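Local coordinates for protein IclR transcriptional regulator (Thermotoga maritima, PDB 1MKM) that probably binds DNA through a winged helix-turn-helix, probably acts as a transcription regulator of the IclR family, and carries zinc, at residues Gly109-Lys114 / Ile121-Arg126; His100-Asp105 / Val131-Thr136; Leu14-Ile17 / Asp23-Val26. All coordinates share one frame; numbering follows the deposited sequence.

Interaction 1. Residues Gly109-Lys114 / Ile121-Arg126; sequences GVYIDK and IPMVSR
Tyr111 lays its ring obliquely against Ser125 and Arg126, overlapping the Ser125 methylene and the Arg126 carbonyl; CE1 of Tyr111 lies 3.7 Å from CB of Ser125. It stands on strand 108-115 of the GAF-like C-terminal domain, where a classic beta bulge sets Ile112 and Asp113 opposite the single residue Leu101. The extra residue shifts the facing of the strand, and Tyr111 and Lys114, three positions apart, both point to the loop. From the opposite direction comes Met123, whose extended chain sets CE 3.3 Å from Tyr111 OH. A zinc ion lies about 5 Å from the Tyr111 side chain, and the Met123 side chain is about 5 Å from that of Cys199, a zinc-binding residue of this protein.

Lys114 supplies the polar half. With CG anti to the backbone N (chi1 177°) and every later torsion extended, its amine spans the gap to the loop and donates to Ser125 OG at 2.8 Å. A longer bond, 3.2 Å, runs from Lys114 NZ to Ser125 O, with NZ standing above the carbonyl plane, 52° out of it. A methionine in place of Lys114 would probably leave Ser125 OG and O without their shared donor and the water without one of its partners. That water, the amine's third hydrogen-bond partner, accepts from Lys114 NZ at 2.7 Å and donates to Met123 O at 3.0 Å.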
loop_
_atom_site.group_PDB
_atom_site.type_symbol
_atom_site.label_atom_id
_atom_site.label_comp_id
_atom_site.label_asym_id
_atom_site.label_seq_id
_atom_site.Cartn_x
_atom_site.Cartn_y
_atom_site.Cartn_z
ATOM N N GLY B 109 -20.670 30.047 -3.222
ATOM C CA GLY B 109 -19.859 29.664 -2.088
ATOM C C GLY B 109 -18.729 28.783 -2.594
ATOM O O GLY B 109 -18.822 28.186 -3.671
ATOM N N VAL B 110 -17.647 28.717 -1.829
ATOM C CA VAL B 110 -16.516 27.881 -2.207
ATOM C C VAL B 110 -16.049 27.032 -1.027
ATOM O O VAL B 110 -15.913 27.517 0.095
ATOM C CB VAL B 110 -15.284 28.702 -2.674
ATOM C CG1 VAL B 110 -14.273 27.750 -3.264
ATOM C CG2 VAL B 110 -15.674 29.766 -3.671
ATOM N N TYR B 111 -15.798 25.761 -1.281
ATOM C CA TYR B 111 -15.311 24.892 -0.221
ATOM C C TYR B 111 -13.867 25.282 0.094
ATOM O O TYR B 111 -12.977 25.165 -0.749
ATOM C CB TYR B 111 -15.395 23.451 -0.672
ATOM C CG TYR B 111 -16.790 22.894 -0.609
ATOM C CD1 TYR B 111 -17.344 22.230 -1.694
ATOM C CD2 TYR B 111 -17.553 23.007 0.559
ATOM C CE1 TYR B 111 -18.625 21.681 -1.618
ATOM C CE2 TYR B 111 -18.829 22.472 0.638
ATOM C CZ TYR B 111 -19.355 21.814 -0.452
ATOM O OH TYR B 111 -20.626 21.304 -0.392
ATOM N N ILE B 112 -13.636 25.774 1.302
ATOM C CA ILE B 112 -12.301 26.193 1.673
ATOM C C ILE B 112 -11.653 25.299 2.713
ATOM O O ILE B 112 -10.501 25.507 3.082
ATOM C CB ILE B 112 -12.304 27.665 2.146
ATOM C CG1 ILE B 112 -13.501 27.915 3.072
ATOM C CG2 ILE B 112 -12.359 28.594 0.930
ATOM C CD1 ILE B 112 -13.465 29.249 3.764
ATOM N N ASP B 113 -12.400 24.308 3.185
ATOM C CA ASP B 113 -11.893 23.333 4.147
ATOM C C ASP B 113 -12.915 22.214 4.328
ATOM O O ASP B 113 -14.123 22.434 4.221
ATOM C CB ASP B 113 -11.608 23.980 5.504
ATOM C CG ASP B 113 -10.590 23.191 6.325
ATOM O OD1 ASP B 113 -10.515 21.957 6.174
ATOM O OD2 ASP B 113 -9.862 23.805 7.132
ATOM N N LYS B 114 -12.436 21.007 4.588
ATOM C CA LYS B 114 -13.335 19.886 4.787
ATOM C C LYS B 114 -12.660 18.810 5.632
ATOM O O LYS B 114 -11.513 18.421 5.376
ATOM C CB LYS B 114 -13.770 19.302 3.425
ATOM C CG LYS B 114 -14.664 18.062 3.499
ATOM C CD LYS B 114 -14.661 17.314 2.168
ATOM C CE LYS B 114 -15.721 16.225 2.123
ATOM N NZ LYS B 114 -15.695 15.448 0.847
ATOM N N ILE B 121 -19.448 9.222 2.628
ATOM C CA ILE B 121 -20.837 9.617 2.388
ATOM C C ILE B 121 -21.030 9.875 0.900
ATOM O O ILE B 121 -20.130 10.381 0.237
ATOM C CB ILE B 121 -21.217 10.869 3.198
ATOM C CG1 ILE B 121 -20.238 12.015 2.917
ATOM C CG2 ILE B 121 -21.254 10.510 4.695
ATOM C CD1 ILE B 121 -20.548 13.282 3.728
ATOM N N PRO B 122 -22.205 9.521 0.355
ATOM C CA PRO B 122 -22.501 9.711 -1.074
ATOM C C PRO B 122 -22.587 11.154 -1.560
ATOM O O PRO B 122 -23.508 11.506 -2.287
ATOM C CB PRO B 122 -23.815 8.952 -1.255
ATOM C CG PRO B 122 -24.484 9.127 0.065
ATOM C CD PRO B 122 -23.352 8.918 1.056
ATOM N N MET B 123 -21.609 11.972 -1.173
ATOM C CA MET B 123 -21.549 13.389 -1.543
ATOM C C MET B 123 -20.265 13.674 -2.323
ATOM O O MET B 123 -19.203 13.168 -1.972
ATOM C CB MET B 123 -21.574 14.246 -0.276
ATOM C CG MET B 123 -21.603 15.739 -0.497
ATOM S SD MET B 123 -21.648 16.612 1.078
ATOM C CE MET B 123 -20.847 18.158 0.659
ATOM N N VAL B 124 -20.354 14.467 -3.387
ATOM C CA VAL B 124 -19.158 14.786 -4.166
ATOM C C VAL B 124 -18.729 16.216 -3.892
ATOM O O VAL B 124 -19.191 17.149 -4.541
ATOM C CB VAL B 124 -19.378 14.626 -5.690
ATOM C CG1 VAL B 124 -18.075 14.900 -6.427
ATOM C CG2 VAL B 124 -19.860 13.226 -6.014
ATOM N N SER B 125 -17.840 16.380 -2.921
ATOM C CA SER B 125 -17.342 17.696 -2.545
ATOM C C SER B 125 -15.828 17.650 -2.427
ATOM O O SER B 125 -15.257 16.622 -2.088
ATOM C CB SER B 125 -17.938 18.110 -1.200
ATOM O OG SER B 125 -17.551 17.191 -0.194
ATOM N N ARG B 126 -15.180 18.764 -2.715
ATOM C CA ARG B 126 -13.727 18.846 -2.620
ATOM C C ARG B 126 -13.366 20.306 -2.522
ATOM O O ARG B 126 -14.144 21.163 -2.946
ATOM C CB ARG B 126 -13.044 18.203 -3.838
ATOM C CG ARG B 126 -13.348 18.848 -5.181
ATOM C CD ARG B 126 -12.391 18.335 -6.258
ATOM N NE ARG B 126 -12.443 16.881 -6.404
ATOM C CZ ARG B 126 -13.440 16.224 -6.989
ATOM N NH1 ARG B 126 -14.467 16.893 -7.492
ATOM N NH2 ARG B 126 -13.421 14.898 -7.059
HETATM O O HOH W 1 -17.492 13.411 0.477
#

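Interaction 2. Residues His100-Asp105 / Val131-Thr136; sequences HLILKD and VDLYST
Ile102 and Val131 touch across the face of the six-stranded antiparallel sheet of the IclR C-terminal domain, on strands separated by strand 108-115. Apolar contacts carry the interaction. CD1 of Ile102 lies 3.8 Å from Val131 CG2 and 4.0 Å from Leu133 CD2, a single methyl shared by two partners, and the isoleucine runs obliquely to both. CG1 of Ile102 sits between the backbone N and the carbonyl carbon (chi1 78°), and an extended chi2 then carries CD1 out to Val131 and Leu133. The other branch, Ile102 CG2, also approaches Val131 CG2, at 4.1 Å. Tyr111 of the intervening strand packs on Ile102 and Val131, while Ser138 and Ile142 of helix 137-143 touch Ile102 as well; Ile142 also covers Leu133.

A second, mixed kind of contact involves Lys104. Its side chain crosses Leu133 at about a right angle, and CD of Lys104 makes the touch, 4.0 Å from Leu133 CD1. The chain bends at chi2 (81°) and again at chi4, and its amine finds its polar partners elsewhere: Tyr210 OH and the Gly106 carbonyl oxygen, with Glu150 as a long, weak ion pair. The lysine thus lends its aliphatic part to the apolar cluster and its charge to neighbouring polar groups.

Backbone bonds belong to other strands. Ile102 pairs with Gly214 of strand 211-220, and Leu103, on the other face, pairs with Val110 and packs on Tyr65 of a third subunit. With no hydrogen bond between segments 100-105 and 131-136, their cohesion rests on packing of the methyls of branched side chains and a lysine methylene, and their alignment probably depends on strand 108-115 between them and on helix 137-143, which packs against Ile102, Lys104 and Leu133.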
loop_
_atom_site.group_PDB
_atom_site.type_symbol
_atom_site.label_atom_id
_atom_site.label_comp_id
_atom_site.label_asym_id
_atom_site.label_seq_id
_atom_site.Cartn_x
_atom_site.Cartn_y
_atom_site.Cartn_z
ATOM N N HIS B 100 -17.970 20.755 6.684
ATOM C CA HIS B 100 -17.570 21.629 5.580
ATOM C C HIS B 100 -17.527 23.069 6.037
ATOM O O HIS B 100 -18.192 23.452 6.998
ATOM C CB HIS B 100 -18.548 21.543 4.402
ATOM C CG HIS B 100 -18.596 20.201 3.748
ATOM N ND1 HIS B 100 -17.757 19.847 2.713
ATOM C CD2 HIS B 100 -19.379 19.122 3.985
ATOM C CE1 HIS B 100 -18.020 18.608 2.339
ATOM N NE2 HIS B 100 -19.001 18.143 3.096
ATOM N N LEU B 101 -16.730 23.866 5.338
ATOM C CA LEU B 101 -16.613 25.290 5.613
ATOM C C LEU B 101 -16.607 25.957 4.252
ATOM O O LEU B 101 -15.652 25.793 3.483
ATOM C CB LEU B 101 -15.306 25.619 6.343
ATOM C CG LEU B 101 -15.115 27.128 6.574
ATOM C CD1 LEU B 101 -16.118 27.581 7.600
ATOM C CD2 LEU B 101 -13.689 27.467 7.043
ATOM N N ILE B 102 -17.672 26.688 3.935
ATOM C CA ILE B 102 -17.747 27.362 2.645
ATOM C C ILE B 102 -17.519 28.852 2.776
ATOM O O ILE B 102 -18.084 29.494 3.661
ATOM C CB ILE B 102 -19.104 27.125 1.945
ATOM C CG1 ILE B 102 -20.187 28.012 2.552
ATOM C CG2 ILE B 102 -19.513 25.681 2.104
ATOM C CD1 ILE B 102 -21.529 27.889 1.833
ATOM N N LEU B 103 -16.673 29.389 1.897
ATOM C CA LEU B 103 -16.342 30.824 1.873
ATOM C C LEU B 103 -17.335 31.552 0.991
ATOM O O LEU B 103 -17.537 31.160 -0.150
ATOM C CB LEU B 103 -14.935 31.040 1.297
ATOM C CG LEU B 103 -14.414 32.469 1.103
ATOM C CD1 LEU B 103 -14.202 33.146 2.454
ATOM C CD2 LEU B 103 -13.097 32.417 0.335
ATOM N N LYS B 104 -17.953 32.600 1.528
ATOM C CA LYS B 104 -18.933 33.411 0.801
ATOM C C LYS B 104 -18.244 34.256 -0.274
ATOM O O LYS B 104 -17.421 35.103 0.048
ATOM C CB LYS B 104 -19.657 34.326 1.789
ATOM C CG LYS B 104 -20.360 35.549 1.188
ATOM C CD LYS B 104 -21.726 35.220 0.607
ATOM C CE LYS B 104 -22.596 36.470 0.558
ATOM N NZ LYS B 104 -22.005 37.522 -0.311
ATOM N N ASP B 105 -18.572 34.024 -1.543
ATOM C CA ASP B 105 -17.966 34.799 -2.632
ATOM C C ASP B 105 -19.037 35.242 -3.630
ATOM O O ASP B 105 -19.265 34.589 -4.656
ATOM C CB ASP B 105 -16.902 33.970 -3.352
ATOM C CG ASP B 105 -16.048 34.808 -4.280
ATOM O OD1 ASP B 105 -15.416 35.769 -3.792
ATOM O OD2 ASP B 105 -16.006 34.507 -5.490
ATOM N N VAL B 131 -20.341 26.160 -4.452
ATOM C CA VAL B 131 -21.637 25.706 -3.951
ATOM C C VAL B 131 -22.760 26.715 -4.058
ATOM O O VAL B 131 -22.585 27.903 -3.747
ATOM C CB VAL B 131 -21.582 25.242 -2.475
ATOM C CG1 VAL B 131 -20.651 24.068 -2.348
ATOM C CG2 VAL B 131 -21.134 26.350 -1.598
ATOM N N ASP B 132 -23.910 26.210 -4.503
ATOM C CA ASP B 132 -25.110 27.012 -4.650
ATOM C C ASP B 132 -25.506 27.434 -3.246
ATOM O O ASP B 132 -25.660 26.585 -2.370
ATOM C CB ASP B 132 -26.223 26.177 -5.278
ATOM C CG ASP B 132 -25.843 25.639 -6.633
ATOM O OD1 ASP B 132 -25.436 26.445 -7.499
ATOM O OD2 ASP B 132 -25.952 24.411 -6.838
ATOM N N LEU B 133 -25.655 28.737 -3.034
ATOM C CA LEU B 133 -26.012 29.261 -1.725
ATOM C C LEU B 133 -27.474 29.060 -1.340
ATOM O O LEU B 133 -27.895 29.504 -0.274
ATOM C CB LEU B 133 -25.674 30.749 -1.644
ATOM C CG LEU B 133 -24.219 31.150 -1.382
ATOM C CD1 LEU B 133 -24.076 32.668 -1.417
ATOM C CD2 LEU B 133 -23.782 30.627 -0.016
ATOM N N TYR B 134 -28.247 28.383 -2.180
ATOM C CA TYR B 134 -29.650 28.187 -1.862
ATOM C C TYR B 134 -30.052 26.749 -1.572
ATOM O O TYR B 134 -30.885 26.513 -0.690
ATOM C CB TYR B 134 -30.533 28.735 -2.984
ATOM C CG TYR B 134 -30.409 27.986 -4.296
ATOM C CD1 TYR B 134 -29.380 28.265 -5.195
ATOM C CD2 TYR B 134 -31.321 26.987 -4.631
ATOM C CE1 TYR B 134 -29.266 27.568 -6.395
ATOM C CE2 TYR B 134 -31.211 26.285 -5.818
ATOM C CZ TYR B 134 -30.185 26.577 -6.695
ATOM O OH TYR B 134 -30.075 25.855 -7.862
ATOM N N SER B 135 -29.482 25.789 -2.301
ATOM C CA SER B 135 -29.831 24.381 -2.090
ATOM C C SER B 135 -28.981 23.702 -1.020
ATOM O O SER B 135 -29.128 22.509 -0.770
ATOM C CB SER B 135 -29.716 23.589 -3.396
ATOM O OG SER B 135 -28.372 23.519 -3.836
ATOM N N THR B 136 -28.105 24.468 -0.382
ATOM C CA THR B 136 -27.237 23.922 0.649
ATOM C C THR B 136 -27.457 24.624 2.004
ATOM O O THR B 136 -27.791 25.809 2.048
ATOM C CB THR B 136 -25.760 24.041 0.202
ATOM O OG1 THR B 136 -24.932 23.245 1.055
ATOM C CG2 THR B 136 -25.296 25.478 0.266
#

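Interaction 3. Residues Leu14-Ile17 / Asp23-Val26; sequences LDFI and DVSV
The backbone of Val24, whose side chain meets Phe16 and Ile17, is hydrogen-bonded to that of Tyr61, which ties the link between the first two helices of the winged helix-turn-helix domain to wing strand 61-63. Polar groups on either side of it in sequence are held as well: Asp23 OD1 forms a salt bridge with Lys56 NZ, and Ser25 caps helix 26-32 through OG, which accepts from the backbone N of Glu28.

Between segments 14-17 and 23-26 themselves the contact is wholly apolar. Val24 divides its two methyls between two neighbours. CG1, placed between the backbone N and the carbonyl carbon (chi1 74°), lies 4.0 Å from Ile17 CG1 and 4.1 Å from Ile17 CD1, the two side chains crossing at about a right angle. CG2 of Val24 reaches the rim of the Phe16 ring, 4.1 Å from Phe16 CE2 and near the ring plane, and the valine therefore meets the edge of the ring. Such spacings mean ordinary van der Waals contact.

Ile17 continues the apolar packing onto Met44 of helix 37-50, Val53 of strand 53-55 and Pro63 of strand 61-63. Val24 therefore sits where helix 6-19 meets the wing, just before the chain enters helix 26-32.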
loop_
_atom_site.group_PDB
_atom_site.type_symbol
_atom_site.label_atom_id
_atom_site.label_comp_id
_atom_site.label_asym_id
_atom_site.label_seq_id
_atom_site.Cartn_x
_atom_site.Cartn_y
_atom_site.Cartn_z
ATOM N N LEU B 14 -2.714 20.510 -19.760
ATOM C CA LEU B 14 -2.506 20.413 -18.324
ATOM C C LEU B 14 -3.789 19.980 -17.621
ATOM O O LEU B 14 -3.768 19.042 -16.826
ATOM C CB LEU B 14 -2.021 21.754 -17.765
ATOM C CG LEU B 14 -1.855 21.899 -16.240
ATOM C CD1 LEU B 14 -0.783 20.955 -15.726
ATOM C CD2 LEU B 14 -1.480 23.349 -15.899
ATOM N N ASP B 15 -4.906 20.647 -17.915
ATOM C CA ASP B 15 -6.170 20.290 -17.282
ATOM C C ASP B 15 -6.439 18.813 -17.460
ATOM O O ASP B 15 -7.004 18.164 -16.574
ATOM C CB ASP B 15 -7.335 21.093 -17.866
ATOM C CG ASP B 15 -8.682 20.684 -17.273
ATOM O OD1 ASP B 15 -9.296 19.714 -17.767
ATOM O OD2 ASP B 15 -9.129 21.323 -16.298
ATOM N N PHE B 16 -6.010 18.283 -18.603
ATOM C CA PHE B 16 -6.200 16.876 -18.930
ATOM C C PHE B 16 -5.340 15.916 -18.106
ATOM O O PHE B 16 -5.811 14.863 -17.692
ATOM C CB PHE B 16 -5.924 16.641 -20.421
ATOM C CG PHE B 16 -5.808 15.187 -20.795
ATOM C CD1 PHE B 16 -6.916 14.343 -20.727
ATOM C CD2 PHE B 16 -4.581 14.656 -21.190
ATOM C CE1 PHE B 16 -6.812 12.990 -21.043
ATOM C CE2 PHE B 16 -4.452 13.308 -21.510
ATOM C CZ PHE B 16 -5.578 12.467 -21.436
ATOM N N ILE B 17 -4.080 16.260 -17.885
ATOM C CA ILE B 17 -3.207 15.377 -17.127
ATOM C C ILE B 17 -3.655 15.321 -15.672
ATOM O O ILE B 17 -3.529 14.283 -15.016
ATOM C CB ILE B 17 -1.730 15.840 -17.232
ATOM C CG1 ILE B 17 -1.317 15.877 -18.712
ATOM C CG2 ILE B 17 -0.820 14.906 -16.442
ATOM C CD1 ILE B 17 0.073 16.383 -18.944
ATOM N N ASP B 23 -1.323 7.841 -15.959
ATOM C CA ASP B 23 -0.351 8.748 -16.589
ATOM C C ASP B 23 -0.514 8.894 -18.102
ATOM O O ASP B 23 -1.428 8.319 -18.694
ATOM C CB ASP B 23 1.067 8.285 -16.278
ATOM C CG ASP B 23 1.328 6.893 -16.764
ATOM O OD1 ASP B 23 2.326 6.290 -16.317
ATOM O OD2 ASP B 23 0.528 6.411 -17.597
ATOM N N VAL B 24 0.386 9.656 -18.721
ATOM C CA VAL B 24 0.316 9.896 -20.159
ATOM C C VAL B 24 1.699 10.095 -20.806
ATOM O O VAL B 24 2.579 10.734 -20.232
ATOM C CB VAL B 24 -0.556 11.154 -20.443
ATOM C CG1 VAL B 24 0.211 12.402 -20.080
ATOM C CG2 VAL B 24 -0.990 11.190 -21.894
ATOM N N SER B 25 1.871 9.561 -22.014
ATOM C CA SER B 25 3.132 9.668 -22.755
ATOM C C SER B 25 3.099 10.857 -23.695
ATOM O O SER B 25 2.024 11.310 -24.082
ATOM C CB SER B 25 3.357 8.423 -23.603
ATOM O OG SER B 25 2.391 8.356 -24.641
ATOM N N VAL B 26 4.275 11.353 -24.071
ATOM C CA VAL B 26 4.352 12.478 -24.994
ATOM C C VAL B 26 3.555 12.100 -26.232
ATOM O O VAL B 26 2.800 12.907 -26.777
ATOM C CB VAL B 26 5.810 12.773 -25.427
ATOM C CG1 VAL B 26 6.673 13.039 -24.216
ATOM C CG2 VAL B 26 6.370 11.606 -26.216
#

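In the fold
Along the chain interaction 3 comes first, within the helix-turn-helix region, and is complete before the other two begin. Interactions 1 and 2 belong to the C-terminal domain, with centres about 9 Å apart, and share one sheet: strand 108-115 lies between 98-105 and 130-132, hydrogen-bonded to both, and the whole of interaction 1 falls in sequence between the two segments of interaction 2. Interaction 3 is remote, its centre about 25 Å from that of interaction 1 and about 31 Å from that of interaction 2. The chain is thus split between a probable DNA-binding part and a zinc-carrying part, while residues of all three interactions also touch a third subunit of the assembly, another copy of this protein.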